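Local coordinates for protein putative metalloprotease II (Bacteroides fragilis, PDB 4ON1) that probably acts as an extracellular zinc metalloendopeptidase of the fragilysin family, at residues Lys136-Asn141 and Ile156-Thr161; Ser25-Asp30 and Asp152-Arg157; His43-Gln48 and Thr56-Ile61; Ile66-Arg71 and Tyr244-Ser249. All blocks are in the same frame, centred on the assembly; numbering follows the deposited sequence.

Contact 1 (Lys136-Asn141 and Ile156-Thr161)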
loop_
_atom_site.group_PDB
_atom_site.type_symbol
_atom_site.label_atom_id
_atom_site.label_comp_id
_atom_site.label_asym_id
_atom_site.label_seq_id
_atom_site.Cartn_x
_atom_site.Cartn_y
_atom_site.Cartn_z
ATOM N N LYS A 136 17.656 15.225 -5.987
ATOM C CA LYS A 136 17.353 13.975 -6.679
ATOM C C LYS A 136 16.112 13.239 -6.159
ATOM O O LYS A 136 16.232 12.371 -5.291
ATOM C CB LYS A 136 18.556 13.030 -6.595
ATOM C CG LYS A 136 19.810 13.495 -7.333
ATOM C CD LYS A 136 20.896 12.422 -7.253
ATOM C CE LYS A 136 22.001 12.632 -8.276
ATOM N NZ LYS A 136 22.777 13.877 -8.026
ATOM N N ILE A 137 14.929 13.569 -6.672
ATOM C CA ILE A 137 13.740 12.780 -6.333
ATOM C C ILE A 137 13.877 11.348 -6.859
ATOM O O ILE A 137 13.599 10.377 -6.146
ATOM C CB ILE A 137 12.443 13.382 -6.903
ATOM C CG1 ILE A 137 12.179 14.772 -6.329
ATOM C CG2 ILE A 137 11.255 12.475 -6.594
ATOM C CD1 ILE A 137 10.802 15.316 -6.689
ATOM N N VAL A 138 14.301 11.220 -8.112
ATOM C CA VAL A 138 14.465 9.909 -8.725
ATOM C C VAL A 138 15.915 9.639 -9.118
ATOM O O VAL A 138 16.515 10.409 -9.866
ATOM C CB VAL A 138 13.585 9.759 -9.980
ATOM C CG1 VAL A 138 13.873 8.428 -10.665
ATOM C CG2 VAL A 138 12.109 9.889 -9.626
ATOM N N VAL A 139 16.477 8.554 -8.600
ATOM C CA VAL A 139 17.815 8.122 -9.000
ATOM C C VAL A 139 17.754 6.734 -9.634
ATOM O O VAL A 139 17.159 5.822 -9.068
ATOM C CB VAL A 139 18.794 8.097 -7.811
ATOM C CG1 VAL A 139 20.131 7.501 -8.233
ATOM C CG2 VAL A 139 18.987 9.502 -7.260
ATOM N N CYS A 140 18.330 6.588 -10.825
ATOM C CA CYS A 140 18.399 5.288 -11.482
ATOM C C CYS A 140 19.828 4.775 -11.451
ATOM O O CYS A 140 20.724 5.412 -11.989
ATOM C CB CYS A 140 17.905 5.367 -12.931
ATOM S SG CYS A 140 16.219 5.996 -13.123
ATOM N N ASN A 141 20.039 3.637 -10.799
ATOM C CA ASN A 141 21.367 3.033 -10.736
ATOM C C ASN A 141 21.560 1.997 -11.837
ATOM O O ASN A 141 20.788 1.045 -11.957
ATOM C CB ASN A 141 21.610 2.407 -9.362
ATOM C CG ASN A 141 21.763 3.451 -8.266
ATOM O OD1 ASN A 141 22.746 4.193 -8.239
ATOM N ND2 ASN A 141 20.795 3.509 -7.357
ATOM N N ILE A 156 15.958 1.367 -8.828
ATOM C CA ILE A 156 15.428 2.718 -8.805
ATOM C C ILE A 156 15.318 3.158 -7.351
ATOM O O ILE A 156 14.833 2.407 -6.511
ATOM C CB ILE A 156 14.037 2.811 -9.461
ATOM C CG1 ILE A 156 14.093 2.359 -10.914
ATOM C CG2 ILE A 156 13.530 4.222 -9.408
ATOM C CD1 ILE A 156 15.122 3.083 -11.711
ATOM N N ARG A 157 15.780 4.369 -7.063
ATOM C CA ARG A 157 15.708 4.948 -5.725
ATOM C C ARG A 157 14.821 6.189 -5.763
ATOM O O ARG A 157 15.154 7.174 -6.415
ATOM C CB ARG A 157 17.114 5.298 -5.233
ATOM C CG ARG A 157 17.200 5.892 -3.841
ATOM C CD ARG A 157 18.572 6.504 -3.657
ATOM N NE ARG A 157 18.879 6.805 -2.265
ATOM C CZ ARG A 157 18.533 7.930 -1.651
ATOM N NH1 ARG A 157 17.843 8.859 -2.301
ATOM N NH2 ARG A 157 18.875 8.119 -0.382
ATOM N N ILE A 158 13.690 6.129 -5.072
ATOM C CA ILE A 158 12.718 7.217 -5.085
ATOM C C ILE A 158 12.624 7.871 -3.712
ATOM O O ILE A 158 12.416 7.186 -2.712
ATOM C CB ILE A 158 11.314 6.729 -5.478
ATOM C CG1 ILE A 158 11.367 5.912 -6.765
ATOM C CG2 ILE A 158 10.373 7.917 -5.637
ATOM C CD1 ILE A 158 11.693 6.762 -7.974
ATOM N N ASP A 159 12.758 9.191 -3.660
ATOM C CA ASP A 159 12.538 9.901 -2.409
ATOM C C ASP A 159 11.049 10.211 -2.263
ATOM O O ASP A 159 10.543 11.150 -2.871
ATOM C CB ASP A 159 13.371 11.184 -2.362
ATOM C CG ASP A 159 13.484 11.758 -0.961
ATOM O OD1 ASP A 159 14.573 12.270 -0.622
ATOM O OD2 ASP A 159 12.492 11.707 -0.202
ATOM N N ILE A 160 10.355 9.413 -1.457
ATOM C CA ILE A 160 8.914 9.575 -1.273
ATOM C C ILE A 160 8.584 10.915 -0.622
ATOM O O ILE A 160 7.656 11.615 -1.030
ATOM C CB ILE A 160 8.331 8.445 -0.391
ATOM C CG1 ILE A 160 8.685 7.066 -0.961
ATOM C CG2 ILE A 160 6.814 8.606 -0.210
ATOM C CD1 ILE A 160 8.156 6.822 -2.360
ATOM N N THR A 161 9.357 11.268 0.397
ATOM C CA THR A 161 9.152 12.516 1.111
ATOM C C THR A 161 9.218 13.712 0.166
ATOM O O THR A 161 8.377 14.608 0.230
ATOM C CB THR A 161 10.176 12.665 2.237
ATOM O OG1 THR A 161 10.005 11.584 3.164
ATOM C CG2 THR A 161 9.997 13.997 2.957
#
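V139 and R157 face each other as the central, antiparallel hydrogen-bonded pair, with the non-hydrogen-bonded pairs V138-I158 and C140-I156 on either side of it. Two backbone bonds join it: the N of R157 lies 2.8 Å from the O of V139, and the N of V139 lies 2.9 Å from the O of R157. A third bond, from D159 N to I137 O at 2.9 Å, prolongs the ladder just before strand 138-142 begins. All three are nearly straight, and the strand axes run 4.8 Å apart at 167°.

The apolar contacts gather on the face of V138, C140, I156 and I158, which turns toward helix 112-126. V138 and I158 lie side by side and point the same way; CD1 of I158 touches both methyls of V138, nearer to CG2 at 3.6 Å. Next along, the SG of C140 meets CD1 of I156 at 3.4 Å. The torsions of I156 (chi1 -59°, chi2 -54°) swing this terminal methyl back to the sulfur on the neighbouring strand.

Polar ends turn to other partners. R157 runs out extended on the V139 face, its CB 4.2 Å from CB of V139, and its guanidinium reaches a salt bridge with E49. D159 accepts from the N of K162 and so acts as N-cap of helix 160-165, which starts as the strand pairing ends. The arrangement is that of a beta hairpin whose apolar face packs on a helix, within the N-terminal domain of the fragilysin family.

Contact 2 (Ser25-Asp30 and Asp152-Arg157)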
loop_
_atom_site.group_PDB
_atom_site.type_symbol
_atom_site.label_atom_id
_atom_site.label_comp_id
_atom_site.label_asym_id
_atom_site.label_seq_id
_atom_site.Cartn_x
_atom_site.Cartn_y
_atom_site.Cartn_z
ATOM N N SER A 25 24.248 -0.795 -5.840
ATOM C CA SER A 25 24.585 -1.718 -6.920
ATOM C C SER A 25 23.634 -2.906 -7.005
ATOM O O SER A 25 23.737 -3.719 -7.921
ATOM C CB SER A 25 26.018 -2.229 -6.755
ATOM O OG SER A 25 26.124 -3.011 -5.577
ATOM N N MET A 26 22.718 -3.024 -6.053
ATOM C CA MET A 26 21.897 -4.228 -5.984
ATOM C C MET A 26 20.892 -4.290 -7.133
ATOM O O MET A 26 20.373 -3.264 -7.579
ATOM C CB MET A 26 21.155 -4.298 -4.650
ATOM C CG MET A 26 20.019 -3.312 -4.538
ATOM S SD MET A 26 19.104 -3.473 -3.003
ATOM C CE MET A 26 17.918 -2.150 -3.247
ATOM N N ASP A 27 20.638 -5.495 -7.628
ATOM C CA ASP A 27 19.493 -5.705 -8.503
ATOM C C ASP A 27 18.574 -6.744 -7.855
ATOM O O ASP A 27 18.781 -7.099 -6.690
ATOM C CB ASP A 27 19.929 -6.118 -9.911
ATOM C CG ASP A 27 20.758 -7.383 -9.930
ATOM O OD1 ASP A 27 20.806 -8.103 -8.912
ATOM O OD2 ASP A 27 21.364 -7.663 -10.988
ATOM N N TYR A 28 17.571 -7.218 -8.592
ATOM C CA TYR A 28 16.567 -8.114 -8.018
ATOM C C TYR A 28 17.183 -9.331 -7.328
ATOM O O TYR A 28 16.803 -9.666 -6.209
ATOM C CB TYR A 28 15.567 -8.594 -9.084
ATOM C CG TYR A 28 14.571 -9.591 -8.521
ATOM C CD1 TYR A 28 13.456 -9.161 -7.809
ATOM C CD2 TYR A 28 14.761 -10.961 -8.674
ATOM C CE1 TYR A 28 12.551 -10.068 -7.272
ATOM C CE2 TYR A 28 13.857 -11.879 -8.142
ATOM C CZ TYR A 28 12.756 -11.423 -7.445
ATOM O OH TYR A 28 11.864 -12.331 -6.922
ATOM N N GLU A 29 18.119 -10.007 -7.984
ATOM C CA GLU A 29 18.661 -11.221 -7.384
ATOM C C GLU A 29 19.401 -10.955 -6.072
ATOM O O GLU A 29 19.391 -11.799 -5.180
ATOM C CB GLU A 29 19.573 -11.952 -8.370
ATOM C CG GLU A 29 18.811 -12.574 -9.538
ATOM C CD GLU A 29 17.783 -13.619 -9.088
ATOM O OE1 GLU A 29 16.714 -13.728 -9.734
ATOM O OE2 GLU A 29 18.046 -14.343 -8.101
ATOM N N ASP A 30 20.034 -9.791 -5.946
ATOM C CA ASP A 30 20.678 -9.435 -4.678
ATOM C C ASP A 30 19.668 -9.282 -3.544
ATOM O O ASP A 30 19.797 -9.910 -2.491
ATOM C CB ASP A 30 21.458 -8.135 -4.813
ATOM C CG ASP A 30 22.641 -8.258 -5.752
ATOM O OD1 ASP A 30 23.316 -9.309 -5.741
ATOM O OD2 ASP A 30 22.888 -7.293 -6.500
ATOM N N ASP A 152 21.538 -0.471 -18.837
ATOM C CA ASP A 152 21.186 -1.585 -17.965
ATOM C C ASP A 152 20.878 -1.106 -16.546
ATOM O O ASP A 152 21.780 -0.936 -15.731
ATOM C CB ASP A 152 22.327 -2.606 -17.933
ATOM C CG ASP A 152 21.876 -3.980 -17.473
ATOM O OD1 ASP A 152 20.719 -4.110 -17.019
ATOM O OD2 ASP A 152 22.685 -4.929 -17.560
ATOM N N ILE A 153 19.601 -0.902 -16.242
ATOM C CA ILE A 153 19.217 -0.375 -14.934
ATOM C C ILE A 153 19.141 -1.479 -13.881
ATOM O O ILE A 153 18.487 -2.505 -14.085
ATOM C CB ILE A 153 17.880 0.373 -15.013
ATOM C CG1 ILE A 153 18.025 1.547 -15.978
ATOM C CG2 ILE A 153 17.445 0.866 -13.630
ATOM C CD1 ILE A 153 16.791 2.364 -16.130
ATOM N N LYS A 154 19.820 -1.254 -12.760
ATOM C CA LYS A 154 19.886 -2.214 -11.659
ATOM C C LYS A 154 18.722 -2.028 -10.680
ATOM O O LYS A 154 18.029 -2.979 -10.307
ATOM C CB LYS A 154 21.216 -2.045 -10.908
ATOM C CG LYS A 154 22.462 -2.087 -11.801
ATOM C CD LYS A 154 23.114 -3.450 -11.798
ATOM C CE LYS A 154 24.345 -3.455 -10.918
ATOM N NZ LYS A 154 24.813 -4.839 -10.628
ATOM N N ASN A 155 18.545 -0.786 -10.249
ATOM C CA ASN A 155 17.499 -0.412 -9.310
ATOM C C ASN A 155 17.059 1.031 -9.485
ATOM O O ASN A 155 17.719 1.820 -10.164
ATOM C CB ASN A 155 17.982 -0.622 -7.881
ATOM C CG ASN A 155 19.167 0.251 -7.544
ATOM O OD1 ASN A 155 19.018 1.449 -7.280
ATOM N ND2 ASN A 155 20.360 -0.342 -7.549
ATOM N N ILE A 156 15.958 1.367 -8.828
ATOM C CA ILE A 156 15.428 2.718 -8.805
ATOM C C ILE A 156 15.318 3.158 -7.351
ATOM O O ILE A 156 14.833 2.407 -6.511
ATOM C CB ILE A 156 14.037 2.811 -9.461
ATOM C CG1 ILE A 156 14.093 2.359 -10.914
ATOM C CG2 ILE A 156 13.530 4.222 -9.408
ATOM C CD1 ILE A 156 15.122 3.083 -11.711
ATOM N N ARG A 157 15.780 4.369 -7.063
ATOM C CA ARG A 157 15.708 4.948 -5.725
ATOM C C ARG A 157 14.821 6.189 -5.763
ATOM O O ARG A 157 15.154 7.174 -6.415
ATOM C CB ARG A 157 17.114 5.298 -5.233
ATOM C CG ARG A 157 17.200 5.892 -3.841
ATOM C CD ARG A 157 18.572 6.504 -3.657
ATOM N NE ARG A 157 18.879 6.805 -2.265
ATOM C CZ ARG A 157 18.533 7.930 -1.651
ATOM N NH1 ARG A 157 17.843 8.859 -2.301
ATOM N NH2 ARG A 157 18.875 8.119 -0.382
HETATM O O HOH W 1 16.843 -5.356 -11.011
#
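M26 and D27 pass K154 and N155 without forming a strand pair: the CA atoms of D27 and K154 come within 4.7 Å, and D27 CA makes a CH...O contact of 3.6 Å with K154 O. Strand 153-159 carries a classic beta bulge here, K154 and N155 together standing opposite N141 of strand 138-142. A water links the backbones, accepting from Y28 N and donating to K154 O at 2.7 Å.

N155 ND2 donates to M26 O at 2.9 Å, with the acceptor close to the amide plane. CG of N155 lies between its own backbone N and carbonyl carbon (chi1 62°), which turns the amide to the M26 chain. ND2 also donates to R24 O, and OD1 accepts from N141, so three bonds fix the rotation of this buried amide.

D27 and D30 form a capping box at the start of helix 28-35: D27 N donates to D30 OD2 at 3.1 Å, and D30 N returns a weak, long bond of 3.5 Å to D27 OD1. K154 NZ lies 4.5 Å from D27 OD2, beyond a salt bridge; it probably eases the aspartates' negative charge, while the neutral amide carries the directional hold.

Contact 3 (His43-Gln48 and Thr56-Ile61)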
loop_
_atom_site.group_PDB
_atom_site.type_symbol
_atom_site.label_atom_id
_atom_site.label_comp_id
_atom_site.label_asym_id
_atom_site.label_seq_id
_atom_site.Cartn_x
_atom_site.Cartn_y
_atom_site.Cartn_z
ATOM N N HIS A 43 16.612 -11.264 11.064
ATOM C CA HIS A 43 17.904 -11.304 10.376
ATOM C C HIS A 43 18.520 -9.919 10.424
ATOM O O HIS A 43 17.823 -8.917 10.286
ATOM C CB HIS A 43 17.764 -11.767 8.920
ATOM C CG HIS A 43 17.541 -13.240 8.764
ATOM N ND1 HIS A 43 18.288 -14.012 7.901
ATOM C CD2 HIS A 43 16.661 -14.083 9.358
ATOM C CE1 HIS A 43 17.879 -15.267 7.968
ATOM N NE2 HIS A 43 16.893 -15.337 8.845
ATOM N N THR A 44 19.832 -9.862 10.594
ATOM C CA THR A 44 20.504 -8.577 10.641
ATOM C C THR A 44 21.275 -8.390 9.347
ATOM O O THR A 44 22.005 -9.280 8.904
ATOM C CB THR A 44 21.444 -8.473 11.857
ATOM O OG1 THR A 44 20.691 -8.703 13.055
ATOM C CG2 THR A 44 22.068 -7.090 11.931
ATOM N N ILE A 45 21.094 -7.221 8.743
ATOM C CA ILE A 45 21.672 -6.927 7.440
ATOM C C ILE A 45 22.566 -5.703 7.508
ATOM O O ILE A 45 22.178 -4.683 8.073
ATOM C CB ILE A 45 20.580 -6.659 6.389
ATOM C CG1 ILE A 45 19.549 -7.792 6.368
ATOM C CG2 ILE A 45 21.205 -6.432 5.010
ATOM C CD1 ILE A 45 18.274 -7.427 5.634
ATOM N N MET A 46 23.757 -5.797 6.930
ATOM C CA MET A 46 24.587 -4.620 6.757
ATOM C C MET A 46 24.329 -3.971 5.409
ATOM O O MET A 46 24.550 -4.574 4.363
ATOM C CB MET A 46 26.060 -4.962 6.886
ATOM C CG MET A 46 26.939 -3.890 6.294
ATOM S SD MET A 46 28.448 -3.727 7.220
ATOM C CE MET A 46 27.758 -3.017 8.706
ATOM N N LEU A 47 23.843 -2.739 5.451
ATOM C CA LEU A 47 23.528 -2.002 4.244
ATOM C C LEU A 47 24.645 -1.028 3.923
ATOM O O LEU A 47 25.296 -0.492 4.822
ATOM C CB LEU A 47 22.205 -1.252 4.405
ATOM C CG LEU A 47 20.988 -2.131 4.684
ATOM C CD1 LEU A 47 19.790 -1.274 5.081
ATOM C CD2 LEU A 47 20.668 -2.960 3.455
ATOM N N GLN A 48 24.862 -0.799 2.635
ATOM C CA GLN A 48 25.794 0.233 2.206
ATOM C C GLN A 48 25.132 1.127 1.167
ATOM O O GLN A 48 24.472 0.644 0.238
ATOM C CB GLN A 48 27.081 -0.370 1.631
ATOM C CG GLN A 48 28.000 0.682 0.989
ATOM C CD GLN A 48 29.269 0.101 0.390
ATOM O OE1 GLN A 48 29.447 -1.117 0.332
ATOM N NE2 GLN A 48 30.167 0.978 -0.050
ATOM N N THR A 56 20.836 -3.052 10.037
ATOM C CA THR A 56 19.432 -3.024 10.404
ATOM C C THR A 56 18.975 -4.462 10.568
ATOM O O THR A 56 19.624 -5.387 10.083
ATOM C CB THR A 56 18.565 -2.309 9.356
ATOM O OG1 THR A 56 17.219 -2.207 9.839
ATOM C CG2 THR A 56 18.569 -3.085 8.045
ATOM N N SER A 57 17.873 -4.659 11.274
ATOM C CA SER A 57 17.321 -5.997 11.392
ATOM C C SER A 57 15.901 -5.992 10.844
ATOM O O SER A 57 15.189 -5.008 10.996
ATOM C CB SER A 57 17.353 -6.471 12.844
ATOM O OG SER A 57 16.299 -5.890 13.583
ATOM N N ILE A 58 15.495 -7.077 10.190
ATOM C CA ILE A 58 14.110 -7.203 9.738
ATOM C C ILE A 58 13.618 -8.630 9.925
ATOM O O ILE A 58 14.419 -9.555 10.090
ATOM C CB ILE A 58 13.918 -6.815 8.248
ATOM C CG1 ILE A 58 14.575 -7.835 7.328
ATOM C CG2 ILE A 58 14.428 -5.412 7.961
ATOM C CD1 ILE A 58 14.303 -7.556 5.859
ATOM N N LYS A 59 12.299 -8.804 9.916
ATOM C CA LYS A 59 11.732 -10.142 9.902
ATOM C C LYS A 59 10.473 -10.156 9.064
ATOM O O LYS A 59 9.896 -9.104 8.758
ATOM C CB LYS A 59 11.418 -10.642 11.310
ATOM C CG LYS A 59 10.346 -9.858 12.013
ATOM C CD LYS A 59 10.007 -10.482 13.363
ATOM C CE LYS A 59 11.246 -10.662 14.225
ATOM N NZ LYS A 59 10.915 -11.155 15.595
ATOM N N ALA A 60 10.061 -11.357 8.679
ATOM C CA ALA A 60 8.835 -11.538 7.922
ATOM C C ALA A 60 7.630 -11.127 8.759
ATOM O O ALA A 60 7.612 -11.327 9.971
ATOM C CB ALA A 60 8.701 -12.985 7.475
ATOM N N ILE A 61 6.625 -10.553 8.108
ATOM C CA ILE A 61 5.387 -10.159 8.784
ATOM C C ILE A 61 4.377 -11.292 8.731
ATOM O O ILE A 61 4.079 -11.814 7.654
ATOM C CB ILE A 61 4.755 -8.910 8.149
ATOM C CG1 ILE A 61 5.717 -7.725 8.249
ATOM C CG2 ILE A 61 3.426 -8.577 8.833
ATOM C CD1 ILE A 61 5.173 -6.458 7.630
#
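I45 and T56 meet as a hydrogen-bonded pair, the N of I45 donating to T56 O at 2.7 Å and T56 N returning a bond to I45 O at 2.9 Å. H43 and I58, two residues away along each strand, repeat the pattern, with H43 N to I58 O at 2.9 Å. Between them T44 and S57 form the non-hydrogen-bonded pair, drawn in to a CA-CA distance of 4.2 Å.

The side chains of H43, I45, T56 and I58 share one face. CD1 of I45 touches CD1 of I58 at 4.0 Å, the two chains crossing at a slant. I58 carries CG1 between its backbone N and carbonyl carbon (chi1 69°), which directs its terminal methyl to I45. Further along, CD1 of L47 rests against CG2 of T56 at 3.7 Å.

The pairing belongs to the beta hairpin of strands 43-49 and 52-68 in the N-terminal domain of the fragilysin family. Its strands are strongly twisted, the two short segments running at 137° rather than near 180°.

Outside this shell, strand 19-22 lies parallel along the other edge of strand 43-49. H43 shares a hydrogen bond between its ND1 and NE2 of H19, and the two rings meet at about 20° between planes. OG of S57 is bonded to D82 on the face it shares with T44. F76 of strand 71-78 packs on I58 from the next strand over.

Contact 4 (Ile66-Arg71 and Tyr244-Ser249)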
loop_
_atom_site.group_PDB
_atom_site.type_symbol
_atom_site.label_atom_id
_atom_site.label_comp_id
_atom_site.label_asym_id
_atom_site.label_seq_id
_atom_site.Cartn_x
_atom_site.Cartn_y
_atom_site.Cartn_z
ATOM N N ILE A 66 -0.711 -12.217 0.778
ATOM C CA ILE A 66 -0.914 -11.456 -0.448
ATOM C C ILE A 66 -0.840 -12.378 -1.660
ATOM O O ILE A 66 0.105 -13.158 -1.807
ATOM C CB ILE A 66 0.133 -10.333 -0.613
ATOM C CG1 ILE A 66 0.172 -9.438 0.634
ATOM C CG2 ILE A 66 -0.144 -9.517 -1.877
ATOM C CD1 ILE A 66 1.317 -8.437 0.616
ATOM N N GLU A 67 -1.851 -12.300 -2.515
ATOM C CA GLU A 67 -1.864 -13.070 -3.750
ATOM C C GLU A 67 -1.797 -12.126 -4.933
ATOM O O GLU A 67 -2.646 -11.249 -5.091
ATOM C CB GLU A 67 -3.110 -13.947 -3.830
ATOM C CG GLU A 67 -3.303 -14.629 -5.169
ATOM C CD GLU A 67 -4.727 -15.126 -5.365
ATOM O OE1 GLU A 67 -5.430 -15.348 -4.353
ATOM O OE2 GLU A 67 -5.149 -15.273 -6.533
ATOM N N GLU A 68 -0.757 -12.300 -5.739
ATOM C CA GLU A 68 -0.482 -11.465 -6.899
ATOM C C GLU A 68 -0.152 -12.375 -8.087
ATOM O O GLU A 68 0.804 -13.158 -8.028
ATOM C CB GLU A 68 0.681 -10.518 -6.588
ATOM C CG GLU A 68 1.194 -9.671 -7.735
ATOM C CD GLU A 68 2.535 -9.033 -7.399
ATOM O OE1 GLU A 68 2.548 -7.978 -6.721
ATOM O OE2 GLU A 68 3.585 -9.605 -7.788
ATOM N N SER A 69 -0.959 -12.302 -9.141
ATOM C CA SER A 69 -0.821 -13.220 -10.278
ATOM C C SER A 69 -0.778 -14.672 -9.823
ATOM O O SER A 69 0.069 -15.448 -10.276
ATOM C CB SER A 69 0.444 -12.903 -11.079
ATOM O OG SER A 69 0.405 -11.577 -11.579
ATOM N N ASN A 70 -1.682 -15.016 -8.909
ATOM C CA ASN A 70 -1.738 -16.342 -8.295
ATOM C C ASN A 70 -0.424 -16.773 -7.652
ATOM O O ASN A 70 -0.118 -17.966 -7.608
ATOM C CB ASN A 70 -2.155 -17.387 -9.328
ATOM C CG ASN A 70 -3.444 -17.022 -10.026
ATOM O OD1 ASN A 70 -4.517 -17.030 -9.422
ATOM N ND2 ASN A 70 -3.345 -16.701 -11.312
ATOM N N ARG A 71 0.349 -15.810 -7.156
ATOM C CA ARG A 71 1.598 -16.124 -6.464
ATOM C C ARG A 71 1.682 -15.332 -5.167
ATOM O O ARG A 71 1.184 -14.210 -5.096
ATOM C CB ARG A 71 2.809 -15.802 -7.333
ATOM C CG ARG A 71 2.935 -16.611 -8.623
ATOM C CD ARG A 71 3.248 -18.072 -8.373
ATOM N NE ARG A 71 3.447 -18.790 -9.632
ATOM C CZ ARG A 71 2.501 -19.474 -10.268
ATOM N NH1 ARG A 71 1.267 -19.511 -9.783
ATOM N NH2 ARG A 71 2.786 -20.097 -11.404
ATOM N N TYR A 244 -4.922 -10.124 1.097
ATOM C CA TYR A 244 -5.069 -9.182 -0.009
ATOM C C TYR A 244 -5.021 -9.933 -1.331
ATOM O O TYR A 244 -4.012 -10.548 -1.659
ATOM C CB TYR A 244 -3.971 -8.118 0.014
ATOM C CG TYR A 244 -3.828 -7.373 1.323
ATOM C CD1 TYR A 244 -4.521 -6.195 1.550
ATOM C CD2 TYR A 244 -2.986 -7.843 2.324
ATOM C CE1 TYR A 244 -4.388 -5.500 2.752
ATOM C CE2 TYR A 244 -2.841 -7.155 3.521
ATOM C CZ TYR A 244 -3.544 -5.983 3.726
ATOM O OH TYR A 244 -3.401 -5.296 4.916
ATOM N N THR A 245 -6.116 -9.898 -2.078
ATOM C CA THR A 245 -6.182 -10.601 -3.354
ATOM C C THR A 245 -6.178 -9.596 -4.493
ATOM O O THR A 245 -7.104 -8.804 -4.641
ATOM C CB THR A 245 -7.425 -11.503 -3.432
ATOM O OG1 THR A 245 -7.315 -12.509 -2.420
ATOM C CG2 THR A 245 -7.527 -12.176 -4.800
ATOM N N ILE A 246 -5.100 -9.599 -5.264
ATOM C CA ILE A 246 -4.933 -8.641 -6.348
ATOM C C ILE A 246 -5.326 -9.256 -7.682
ATOM O O ILE A 246 -4.738 -10.251 -8.106
ATOM C CB ILE A 246 -3.469 -8.139 -6.434
ATOM C CG1 ILE A 246 -3.032 -7.506 -5.110
ATOM C CG2 ILE A 246 -3.301 -7.143 -7.587
ATOM C CD1 ILE A 246 -1.504 -7.435 -4.949
ATOM N N LYS A 247 -6.307 -8.655 -8.348
ATOM C CA LYS A 247 -6.808 -9.191 -9.618
ATOM C C LYS A 247 -6.843 -8.150 -10.718
ATOM O O LYS A 247 -7.122 -6.979 -10.460
ATOM C CB LYS A 247 -8.220 -9.761 -9.446
ATOM C CG LYS A 247 -8.364 -10.805 -8.365
ATOM C CD LYS A 247 -9.818 -11.264 -8.251
ATOM C CE LYS A 247 -10.264 -12.018 -9.495
ATOM N NZ LYS A 247 -9.407 -13.208 -9.770
ATOM N N ASP A 248 -6.557 -8.573 -11.946
ATOM C CA ASP A 248 -6.826 -7.728 -13.103
ATOM C C ASP A 248 -8.311 -7.745 -13.442
ATOM O O ASP A 248 -9.026 -8.680 -13.094
ATOM C CB ASP A 248 -6.008 -8.169 -14.321
ATOM C CG ASP A 248 -4.528 -7.867 -14.167
ATOM O OD1 ASP A 248 -4.164 -6.671 -14.175
ATOM O OD2 ASP A 248 -3.731 -8.821 -14.041
ATOM N N SER A 249 -8.764 -6.696 -14.117
ATOM C CA SER A 249 -10.149 -6.580 -14.541
ATOM C C SER A 249 -10.201 -6.092 -15.976
ATOM O O SER A 249 -9.170 -5.775 -16.570
ATOM C CB SER A 249 -10.925 -5.609 -13.654
ATOM O OG SER A 249 -10.644 -4.285 -14.058
HETATM O O HOH W 2 -4.025 -13.132 -7.852
HETATM O O HOH W 3 -2.773 -10.508 -9.915
#
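I66 and I246 both place CG1 anti to the carbonyl carbon (chi1 -54° for I66), and I246 CD1 comes against I66 CG2 at 4.0 Å. The other branch of I66, CG1, comes to CD2 of Y244 at 3.9 Å, an oblique approach to the ring. On the opposite face E67, with CG anti to the backbone N (chi1 172°), extends alongside T245, and its OE1 lies 3.8 Å from the CG2 of that threonine.

The backbones run parallel, 11° apart. E67 serves both bonds of the pairing: its N donates to the O of Y244 at 2.9 Å, and its O accepts from I246 N at 3.0 Å.

Beyond E67 the pairing gives way to water. S69 and N70, both with positive phi, form a two-residue hairpin turn close to type I' into strand 71-78, closed by two backbone bonds between E68 and R71. One water accepts from S69 N and donates to I246 O at 2.7 Å. A second also donates to I246 O, accepts from N70 N, and gives its other hydrogen to OE2 of E67 at 2.8 Å, tying this carboxylate to turn and partner strand.

Strand 240-248 is flanked by strand 52-68 on one edge and by strand 201-209 on the other, where T245 OG1 bonds to E204. Helix 217-230 covers the I66 and Y244 face through I224, and its T228 holds the hydroxyl of Y244. Parallel pairing here joins the N-terminal domain directly to the metallopeptidase region.

In the fold
Contacts 1, 2 and 3 lie within the N-terminal domain of the fragilysin family, while contact 4 connects it to the metallopeptidase region. Contacts 1 and 2 share strand 153-159 with I156 and R157, and their centres are about 13 Å apart; they touch where N141 meets K154 and N155. Contact 3, about 18 Å from contact 2 between centres, lies within the chain span that contact 2 brackets. It shares strand 52-68 with contact 4, whose centre is about 27 Å away. Along the chain contacts 2 and 4 alternate, and contact 1 falls within the span of contact 4. Strand 52-68 therefore runs from a local hairpin to the interface with the metallopeptidase region.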